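Local structure of L-talarate/galactarate dehydratase (Salmonella typhimurium, 2PP0) at residues S295-P300 with K324-F329; W250-L255 with T276-T281. The protein catalyses the magnesium-dependent dehydration of L-talarate and galactarate to 5-keto-4-deoxy-D-glucarate, and also epimerises L-talarate to galactarate. All blocks are in the same frame, centred on the assembly; numbering follows the deposited sequence.

Contact 1 (S295-P300 with K324-F329); sequences SDFVQP and KLAPHF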
ATOM      1  N   SER B 295     -18.404 -12.446   2.961  1.00 29.37           N
ATOM      2  CA  SER B 295     -18.905 -12.162   1.623  1.00 29.71           C
ATOM      3  C   SER B 295     -17.944 -12.384   0.456  1.00 30.05           C
ATOM      4  O   SER B 295     -16.725 -12.409   0.625  1.00 30.74           O
ATOM      5  CB  SER B 295     -19.409 -10.716   1.574  1.00 30.10           C
ATOM      6  OG  SER B 295     -18.355  -9.808   1.876  1.00 28.54           O
ATOM      7  N   ASP B 296     -18.533 -12.523  -0.728  1.00 29.53           N
ATOM      8  CA  ASP B 296     -17.809 -12.732  -1.979  1.00 30.15           C
ATOM      9  C   ASP B 296     -17.344 -11.382  -2.528  1.00 30.30           C
ATOM     10  O   ASP B 296     -16.302 -11.287  -3.185  1.00 30.09           O
ATOM     11  CB  ASP B 296     -18.734 -13.436  -2.976  1.00 29.72           C
ATOM     12  CG  ASP B 296     -19.255 -14.759  -2.437  1.00 32.45           C
ATOM     13  OD1 ASP B 296     -18.447 -15.699  -2.306  1.00 31.40           O
ATOM     14  OD2 ASP B 296     -20.463 -14.852  -2.130  1.00 33.07           O
ATOM     15  N   PHE B 297     -18.137 -10.347  -2.265  1.00 29.97           N
ATOM     16  CA  PHE B 297     -17.813  -8.978  -2.673  1.00 29.59           C
ATOM     17  C   PHE B 297     -17.664  -8.148  -1.403  1.00 28.38           C
ATOM     18  O   PHE B 297     -18.519  -8.209  -0.513  1.00 27.23           O
ATOM     19  CB  PHE B 297     -18.936  -8.344  -3.512  1.00 30.45           C
ATOM     20  CG  PHE B 297     -18.952  -8.768  -4.955  1.00 32.79           C
ATOM     21  CD1 PHE B 297     -19.518  -9.981  -5.337  1.00 31.62           C
ATOM     22  CD2 PHE B 297     -18.414  -7.938  -5.938  1.00 33.26           C
ATOM     23  CE1 PHE B 297     -19.550 -10.361  -6.677  1.00 34.22           C
ATOM     24  CE2 PHE B 297     -18.440  -8.307  -7.281  1.00 32.04           C
ATOM     25  CZ  PHE B 297     -19.010  -9.522  -7.652  1.00 33.53           C
ATOM     26  N   VAL B 298     -16.581  -7.386  -1.311  1.00 27.31           N
ATOM     27  CA  VAL B 298     -16.346  -6.526  -0.159  1.00 27.33           C
ATOM     28  C   VAL B 298     -16.709  -5.112  -0.601  1.00 30.23           C
ATOM     29  O   VAL B 298     -16.198  -4.619  -1.613  1.00 28.50           O
ATOM     30  CB  VAL B 298     -14.870  -6.586   0.288  1.00 28.36           C
ATOM     31  CG1 VAL B 298     -14.624  -5.623   1.437  1.00 27.95           C
ATOM     32  CG2 VAL B 298     -14.523  -8.012   0.712  1.00 29.46           C
ATOM     33  N   GLN B 299     -17.591  -4.461   0.155  1.00 28.09           N
ATOM     34  CA  GLN B 299     -18.047  -3.124  -0.200  1.00 28.45           C
ATOM     35  C   GLN B 299     -17.684  -2.022   0.786  1.00 29.50           C
ATOM     36  O   GLN B 299     -18.530  -1.547   1.555  1.00 28.31           O
ATOM     37  CB  GLN B 299     -19.556  -3.153  -0.407  1.00 27.24           C
ATOM     38  CG  GLN B 299     -19.971  -4.173  -1.448  1.00 28.67           C
ATOM     39  CD  GLN B 299     -21.466  -4.287  -1.586  1.00 31.26           C
ATOM     40  OE1 GLN B 299     -22.156  -4.719  -0.657  1.00 29.15           O
ATOM     41  NE2 GLN B 299     -21.984  -3.895  -2.746  1.00 29.45           N
ATOM     42  N   PRO B 300     -16.416  -1.591   0.773  1.00 29.05           N
ATOM     43  CA  PRO B 300     -16.011  -0.536   1.693  1.00 28.64           C
ATOM     44  C   PRO B 300     -16.415   0.837   1.155  1.00 30.04           C
ATOM     45  O   PRO B 300     -16.738   0.992  -0.026  1.00 29.39           O
ATOM     46  CB  PRO B 300     -14.505  -0.736   1.802  1.00 29.72           C
ATOM     47  CG  PRO B 300     -14.134  -1.204   0.420  1.00 31.40           C
ATOM     48  CD  PRO B 300     -15.266  -2.114   0.004  1.00 30.50           C
ATOM     49  N   LYS B 324     -13.934 -10.006  -4.516  1.00 32.30           N
ATOM     50  CA  LYS B 324     -14.114  -8.940  -5.498  1.00 30.67           C
ATOM     51  C   LYS B 324     -14.398  -7.657  -4.723  1.00 31.46           C
ATOM     52  O   LYS B 324     -14.754  -7.700  -3.539  1.00 29.91           O
ATOM     53  CB  LYS B 324     -15.303  -9.238  -6.415  1.00 32.02           C
ATOM     54  CG  LYS B 324     -15.150 -10.462  -7.315  1.00 34.33           C
ATOM     55  CD  LYS B 324     -14.098 -10.243  -8.393  1.00 35.66           C
ATOM     56  CE  LYS B 324     -14.133 -11.364  -9.432  1.00 34.10           C
ATOM     57  NZ  LYS B 324     -15.477 -11.486 -10.082  1.00 35.16           N
ATOM     58  N   LEU B 325     -14.258  -6.519  -5.396  1.00 29.52           N
ATOM     59  CA  LEU B 325     -14.500  -5.231  -4.769  1.00 30.43           C
ATOM     60  C   LEU B 325     -15.633  -4.467  -5.449  1.00 30.50           C
ATOM     61  O   LEU B 325     -15.730  -4.429  -6.672  1.00 30.95           O
ATOM     62  CB  LEU B 325     -13.229  -4.372  -4.807  1.00 30.60           C
ATOM     63  CG  LEU B 325     -13.297  -3.050  -4.036  1.00 32.12           C
ATOM     64  CD1 LEU B 325     -13.188  -3.347  -2.543  1.00 29.03           C
ATOM     65  CD2 LEU B 325     -12.169  -2.123  -4.469  1.00 31.64           C
ATOM     66  N   ALA B 326     -16.497  -3.865  -4.641  1.00 29.89           N
ATOM     67  CA  ALA B 326     -17.606  -3.064  -5.145  1.00 28.66           C
ATOM     68  C   ALA B 326     -17.864  -1.977  -4.108  1.00 30.34           C
ATOM     69  O   ALA B 326     -18.760  -2.105  -3.260  1.00 31.69           O
ATOM     70  CB  ALA B 326     -18.849  -3.924  -5.344  1.00 28.91           C
ATOM     71  N   PRO B 327     -17.071  -0.889  -4.160  1.00 29.17           N
ATOM     72  CA  PRO B 327     -17.179   0.248  -3.239  1.00 29.77           C
ATOM     73  C   PRO B 327     -18.582   0.848  -3.224  1.00 30.60           C
ATOM     74  O   PRO B 327     -19.310   0.803  -4.220  1.00 28.94           O
ATOM     75  CB  PRO B 327     -16.148   1.242  -3.777  1.00 28.26           C
ATOM     76  CG  PRO B 327     -15.162   0.376  -4.507  1.00 27.80           C
ATOM     77  CD  PRO B 327     -16.053  -0.626  -5.195  1.00 27.46           C
ATOM     78  N   HIS B 328     -18.955   1.425  -2.090  1.00 31.81           N
ATOM     79  CA  HIS B 328     -20.274   2.020  -1.961  1.00 32.52           C
ATOM     80  C   HIS B 328     -20.283   3.535  -2.125  1.00 33.06           C
ATOM     81  O   HIS B 328     -19.462   4.237  -1.530  1.00 32.56           O
ATOM     82  CB  HIS B 328     -20.874   1.649  -0.601  1.00 31.51           C
ATOM     83  CG  HIS B 328     -22.046   2.490  -0.207  1.00 30.59           C
ATOM     84  ND1 HIS B 328     -21.920   3.628   0.560  1.00 32.44           N
ATOM     85  CD2 HIS B 328     -23.363   2.376  -0.497  1.00 31.45           C
ATOM     86  CE1 HIS B 328     -23.110   4.179   0.725  1.00 30.71           C
ATOM     87  NE2 HIS B 328     -24.002   3.439   0.093  1.00 29.92           N
ATOM     88  N   PHE B 329     -21.206   4.027  -2.950  1.00 34.13           N
ATOM     89  CA  PHE B 329     -21.371   5.467  -3.147  1.00 35.64           C
ATOM     90  C   PHE B 329     -20.086   6.153  -3.615  1.00 35.58           C
ATOM     91  O   PHE B 329     -19.226   5.529  -4.238  1.00 37.33           O
ATOM     92  CB  PHE B 329     -21.855   6.070  -1.816  1.00 38.00           C
ATOM     93  CG  PHE B 329     -22.464   7.448  -1.926  1.00 38.34           C
ATOM     94  CD1 PHE B 329     -23.422   7.735  -2.894  1.00 40.61           C
ATOM     95  CD2 PHE B 329     -22.134   8.435  -1.000  1.00 39.56           C
ATOM     96  CE1 PHE B 329     -24.048   8.988  -2.931  1.00 40.34           C
ATOM     97  CE2 PHE B 329     -22.751   9.684  -1.027  1.00 39.90           C
ATOM     98  CZ  PHE B 329     -23.713   9.961  -1.995  1.00 39.44           C
TER
HETATM   99  O   HOH W   1     -21.603  -1.424  -4.457  1.00 28.76           O
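Lys324 lays the root of its side chain over one face of the Phe297 ring, a CH-pi contact with CB 3.7 Å from the ring centroid. CG of Phe297 is anti to its carbonyl carbon (chi1 -79°), which brings the ring alongside the lysine, both side chains pointing the same way. Lysine fits here: its first methylenes lie on the aromatic while the bent chain leads the ammonium away. Ala326, just past the end of strand 324-325, has its CB 4.1 Å from Phe297 CD2 and equally close to Gln299 CG. A small methyl suits a place shared with Phe297, Gln299 and the indole of Trp250. On the face of the sheet that carries Val298 and Leu325, CD1 of Leu325 reaches to 3.5 Å from CD of Pro300, the side chains crossing at about a right angle.

The backbones pair in parallel. Lys324 N donates to Asp296 O, Val298 N to Lys324 O (2.9 Å) and Ala326 N to Val298 O. Beyond the regular strands N of the catalytic His328 still reaches Pro300 O, which helps to fix its backbone; its ND1 hydrogen-bonds OD2 of Asp301, which raises its basicity. Strands 297-298 and 324-325 are parallel neighbours in the modified TIM barrel of the enolase superfamily: 274-276 flanks 297-298, Leu325 bonds by its backbone to Trp346, and helices 283-291 and 308-320 pack on Val298 and Pro300.

Contact 2 (W250-L255 with T276-T281); sequences WIEEPL and TGEMLT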
ATOM      1  N   TRP B 250     -24.966 -10.272  -7.559  1.00 31.27           N
ATOM      2  CA  TRP B 250     -24.803 -10.430  -6.117  1.00 29.44           C
ATOM      3  C   TRP B 250     -26.061 -10.077  -5.322  1.00 28.86           C
ATOM      4  O   TRP B 250     -26.992  -9.468  -5.844  1.00 28.77           O
ATOM      5  CB  TRP B 250     -23.622  -9.583  -5.605  1.00 29.45           C
ATOM      6  CG  TRP B 250     -23.853  -8.081  -5.539  1.00 30.26           C
ATOM      7  CD1 TRP B 250     -24.841  -7.421  -4.848  1.00 31.60           C
ATOM      8  CD2 TRP B 250     -23.050  -7.063  -6.150  1.00 30.79           C
ATOM      9  NE1 TRP B 250     -24.697  -6.062  -4.992  1.00 31.11           N
ATOM     10  CE2 TRP B 250     -23.608  -5.813  -5.787  1.00 31.41           C
ATOM     11  CE3 TRP B 250     -21.913  -7.083  -6.971  1.00 30.94           C
ATOM     12  CZ2 TRP B 250     -23.067  -4.595  -6.217  1.00 30.01           C
ATOM     13  CZ3 TRP B 250     -21.374  -5.868  -7.401  1.00 30.60           C
ATOM     14  CH2 TRP B 250     -21.955  -4.642  -7.020  1.00 31.90           C
ATOM     15  N   ILE B 251     -26.081 -10.494  -4.061  1.00 28.77           N
ATOM     16  CA  ILE B 251     -27.176 -10.180  -3.139  1.00 28.78           C
ATOM     17  C   ILE B 251     -26.463  -9.384  -2.053  1.00 27.72           C
ATOM     18  O   ILE B 251     -25.625  -9.916  -1.331  1.00 28.33           O
ATOM     19  CB  ILE B 251     -27.805 -11.447  -2.520  1.00 31.08           C
ATOM     20  CG1 ILE B 251     -28.495 -12.270  -3.612  1.00 29.52           C
ATOM     21  CG2 ILE B 251     -28.821 -11.055  -1.447  1.00 30.30           C
ATOM     22  CD1 ILE B 251     -28.938 -13.651  -3.157  1.00 31.02           C
ATOM     23  N   GLU B 252     -26.789  -8.105  -1.952  1.00 26.98           N
ATOM     24  CA  GLU B 252     -26.130  -7.225  -1.002  1.00 28.03           C
ATOM     25  C   GLU B 252     -26.851  -7.068   0.328  1.00 29.54           C
ATOM     26  O   GLU B 252     -28.077  -7.044   0.385  1.00 30.82           O
ATOM     27  CB  GLU B 252     -25.940  -5.856  -1.655  1.00 26.81           C
ATOM     28  CG  GLU B 252     -25.198  -4.830  -0.817  1.00 29.16           C
ATOM     29  CD  GLU B 252     -24.983  -3.538  -1.583  1.00 31.69           C
ATOM     30  OE1 GLU B 252     -25.140  -3.561  -2.825  1.00 32.16           O
ATOM     31  OE2 GLU B 252     -24.646  -2.510  -0.957  1.00 31.18           O
ATOM     32  N   GLU B 253     -26.068  -6.962   1.394  1.00 30.48           N
ATOM     33  CA  GLU B 253     -26.603  -6.779   2.736  1.00 31.37           C
ATOM     34  C   GLU B 253     -27.896  -7.532   3.040  1.00 32.24           C
ATOM     35  O   GLU B 253     -28.921  -6.920   3.355  1.00 31.54           O
ATOM     36  CB  GLU B 253     -26.814  -5.290   3.007  1.00 30.77           C
ATOM     37  CG  GLU B 253     -25.524  -4.513   3.158  1.00 31.37           C
ATOM     38  CD  GLU B 253     -25.687  -3.287   4.031  1.00 34.11           C
ATOM     39  OE1 GLU B 253     -26.425  -2.362   3.630  1.00 34.38           O
ATOM     40  OE2 GLU B 253     -25.077  -3.252   5.124  1.00 32.64           O
ATOM     41  N   PRO B 254     -27.868  -8.869   2.954  1.00 31.44           N
ATOM     42  CA  PRO B 254     -29.095  -9.609   3.246  1.00 33.08           C
ATOM     43  C   PRO B 254     -29.425  -9.583   4.739  1.00 33.38           C
ATOM     44  O   PRO B 254     -30.585  -9.714   5.123  1.00 34.63           O
ATOM     45  CB  PRO B 254     -28.783 -11.013   2.733  1.00 32.91           C
ATOM     46  CG  PRO B 254     -27.294 -11.124   2.935  1.00 32.05           C
ATOM     47  CD  PRO B 254     -26.810  -9.769   2.460  1.00 33.44           C
ATOM     48  N   LEU B 255     -28.402  -9.388   5.568  1.00 32.96           N
ATOM     49  CA  LEU B 255     -28.574  -9.370   7.023  1.00 33.72           C
ATOM     50  C   LEU B 255     -27.914  -8.161   7.685  1.00 34.59           C
ATOM     51  O   LEU B 255     -27.341  -7.297   7.016  1.00 35.95           O
ATOM     52  CB  LEU B 255     -27.962 -10.638   7.622  1.00 32.84           C
ATOM     53  CG  LEU B 255     -28.376 -11.974   7.001  1.00 31.69           C
ATOM     54  CD1 LEU B 255     -27.353 -13.037   7.374  1.00 32.51           C
ATOM     55  CD2 LEU B 255     -29.760 -12.362   7.473  1.00 30.71           C
ATOM     56  N   THR B 276     -21.450  -7.194   0.989  1.00 29.39           N
ATOM     57  CA  THR B 276     -21.737  -6.412   2.186  1.00 29.17           C
ATOM     58  C   THR B 276     -20.550  -5.552   2.603  1.00 29.84           C
ATOM     59  O   THR B 276     -19.434  -5.709   2.082  1.00 28.09           O
ATOM     60  CB  THR B 276     -22.127  -7.318   3.378  1.00 29.17           C
ATOM     61  OG1 THR B 276     -22.624  -6.506   4.450  1.00 28.78           O
ATOM     62  CG2 THR B 276     -20.916  -8.109   3.868  1.00 29.15           C
ATOM     63  N   GLY B 277     -20.805  -4.628   3.531  1.00 28.43           N
ATOM     64  CA  GLY B 277     -19.742  -3.772   4.035  1.00 27.55           C
ATOM     65  C   GLY B 277     -19.932  -2.263   4.028  1.00 26.53           C
ATOM     66  O   GLY B 277     -19.186  -1.556   4.705  1.00 24.57           O
ATOM     67  N   GLU B 278     -20.919  -1.756   3.297  1.00 26.48           N
ATOM     68  CA  GLU B 278     -21.118  -0.312   3.218  1.00 29.85           C
ATOM     69  C   GLU B 278     -21.249   0.418   4.560  1.00 30.25           C
ATOM     70  O   GLU B 278     -20.795   1.561   4.697  1.00 29.29           O
ATOM     71  CB  GLU B 278     -22.343   0.021   2.345  1.00 30.44           C
ATOM     72  CG  GLU B 278     -23.671   0.024   3.089  1.00 34.96           C
ATOM     73  CD  GLU B 278     -24.657   1.026   2.511  1.00 35.79           C
ATOM     74  OE1 GLU B 278     -25.573   0.615   1.774  1.00 37.89           O
ATOM     75  OE2 GLU B 278     -24.503   2.235   2.789  1.00 37.86           O
ATOM     76  N   MET B 279     -21.855  -0.238   5.548  1.00 29.87           N
ATOM     77  CA  MET B 279     -22.068   0.384   6.854  1.00 30.27           C
ATOM     78  C   MET B 279     -20.871   0.345   7.813  1.00 31.12           C
ATOM     79  O   MET B 279     -20.854   1.059   8.816  1.00 29.28           O
ATOM     80  CB  MET B 279     -23.292  -0.249   7.533  1.00 29.74           C
ATOM     81  CG  MET B 279     -24.586  -0.213   6.700  1.00 29.68           C
ATOM     82  SD  MET B 279     -25.098   1.423   6.079  1.00 25.73           S
ATOM     83  CE  MET B 279     -25.637   2.199   7.595  1.00 32.31           C
ATOM     84  N   LEU B 280     -19.865  -0.472   7.509  1.00 30.11           N
ATOM     85  CA  LEU B 280     -18.695  -0.572   8.381  1.00 29.35           C
ATOM     86  C   LEU B 280     -17.917   0.735   8.393  1.00 28.12           C
ATOM     87  O   LEU B 280     -17.860   1.439   7.385  1.00 29.88           O
ATOM     88  CB  LEU B 280     -17.803  -1.731   7.939  1.00 29.03           C
ATOM     89  CG  LEU B 280     -18.566  -3.057   7.865  1.00 28.69           C
ATOM     90  CD1 LEU B 280     -17.601  -4.170   7.505  1.00 28.29           C
ATOM     91  CD2 LEU B 280     -19.257  -3.345   9.202  1.00 28.30           C
ATOM     92  N   THR B 281     -17.306   1.047   9.533  1.00 27.53           N
ATOM     93  CA  THR B 281     -16.591   2.307   9.692  1.00 26.13           C
ATOM     94  C   THR B 281     -15.139   2.230  10.132  1.00 26.47           C
ATOM     95  O   THR B 281     -14.682   3.065  10.915  1.00 26.44           O
ATOM     96  CB  THR B 281     -17.343   3.228  10.684  1.00 28.21           C
ATOM     97  OG1 THR B 281     -17.307   2.653  11.999  1.00 29.74           O
ATOM     98  CG2 THR B 281     -18.788   3.380  10.260  1.00 27.27           C
TER
HETATM   99  O   HOH W   2     -22.898  -2.974   1.316  1.00 28.05           O
HETATM  100  O   HOH W   3     -24.958  -6.166   5.630  1.00 27.93           O
HETATM  101  O   HOH W   4     -22.613  -3.199   5.720  1.00 33.96           O
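Glu253 and Glu278 meet at about a right angle, with their carboxylate planes turned 29° apart and OE1 of Glu253 3.6 Å from OE1 of Glu278. Glu253 runs extended beyond CG and crosses Thr276 and Met279 as well; its CG lies 3.7 Å from Thr276 OG1, and its OE2 is 3.5 Å from Met279 CG. Glu278 turns its CG toward Glu253, 3.7 Å from OE1; that CG is set between its backbone N and carbonyl carbon (chi1 86°), and the bend at chi2 takes the carboxylate toward Glu252. OE2 of Glu252 stands 4.3 Å from OE1 of Glu278.

Such a gathering of acids is what the enolase superfamily places at the C-terminal ends of its barrel strands. Glu252 and Glu278 bind the magnesium ion together with Asp226, and a cation there would be expected to ease the repulsion among these three ligands. Basic partners probably help too: Lys195 forms a salt bridge with Glu252 OE1, and Arg304 with Glu278 OE2.

No direct hydrogen bond joins the two segments; water does the bridging. One water donates to Glu252 OE2 (2.9 Å) and accepts from Glu278 N. The hydroxyl of Thr276 gives its proton to another, 2.6 Å from OG1, which passes two on to Glu253 OE2 and the carbonyl of Leu255. A third also donates to Glu253 OE2 and accepts from Met279 N, so water helps to satisfy this buried carboxylate. After Thr276 the chain swings through Gly277, whose backbone angles would jam a CB against the preceding carbonyl, into a type I turn closed by Leu280 N to Gly277 O. Glu252, fully extended, also receives a weak bond from Trp250 NE1 to its OE1 (3.3 Å).

Overall arrangement
From the N terminus, contact 2 comes first: the chain leaves strand 251-252, passes through helix 260-269 and strand 274-276, and returns at 276-281, closing a beta-alpha-beta loop. Helix 283-291 then leads to strand 297-298, where contact 1 opens; helices 302-305 and 308-320 intervene before strand 324-325 closes it. The two loops follow in series, neither nesting nor crossing, and their strands are successive neighbours in one parallel sheet. Gln299 joins them, its N probably bonded to Thr276 O and its NE2 to Glu252 OE1. At the strand ends, the magnesium ligands of contact 2 thus lie beside His328, the proton donor/acceptor held in contact 1.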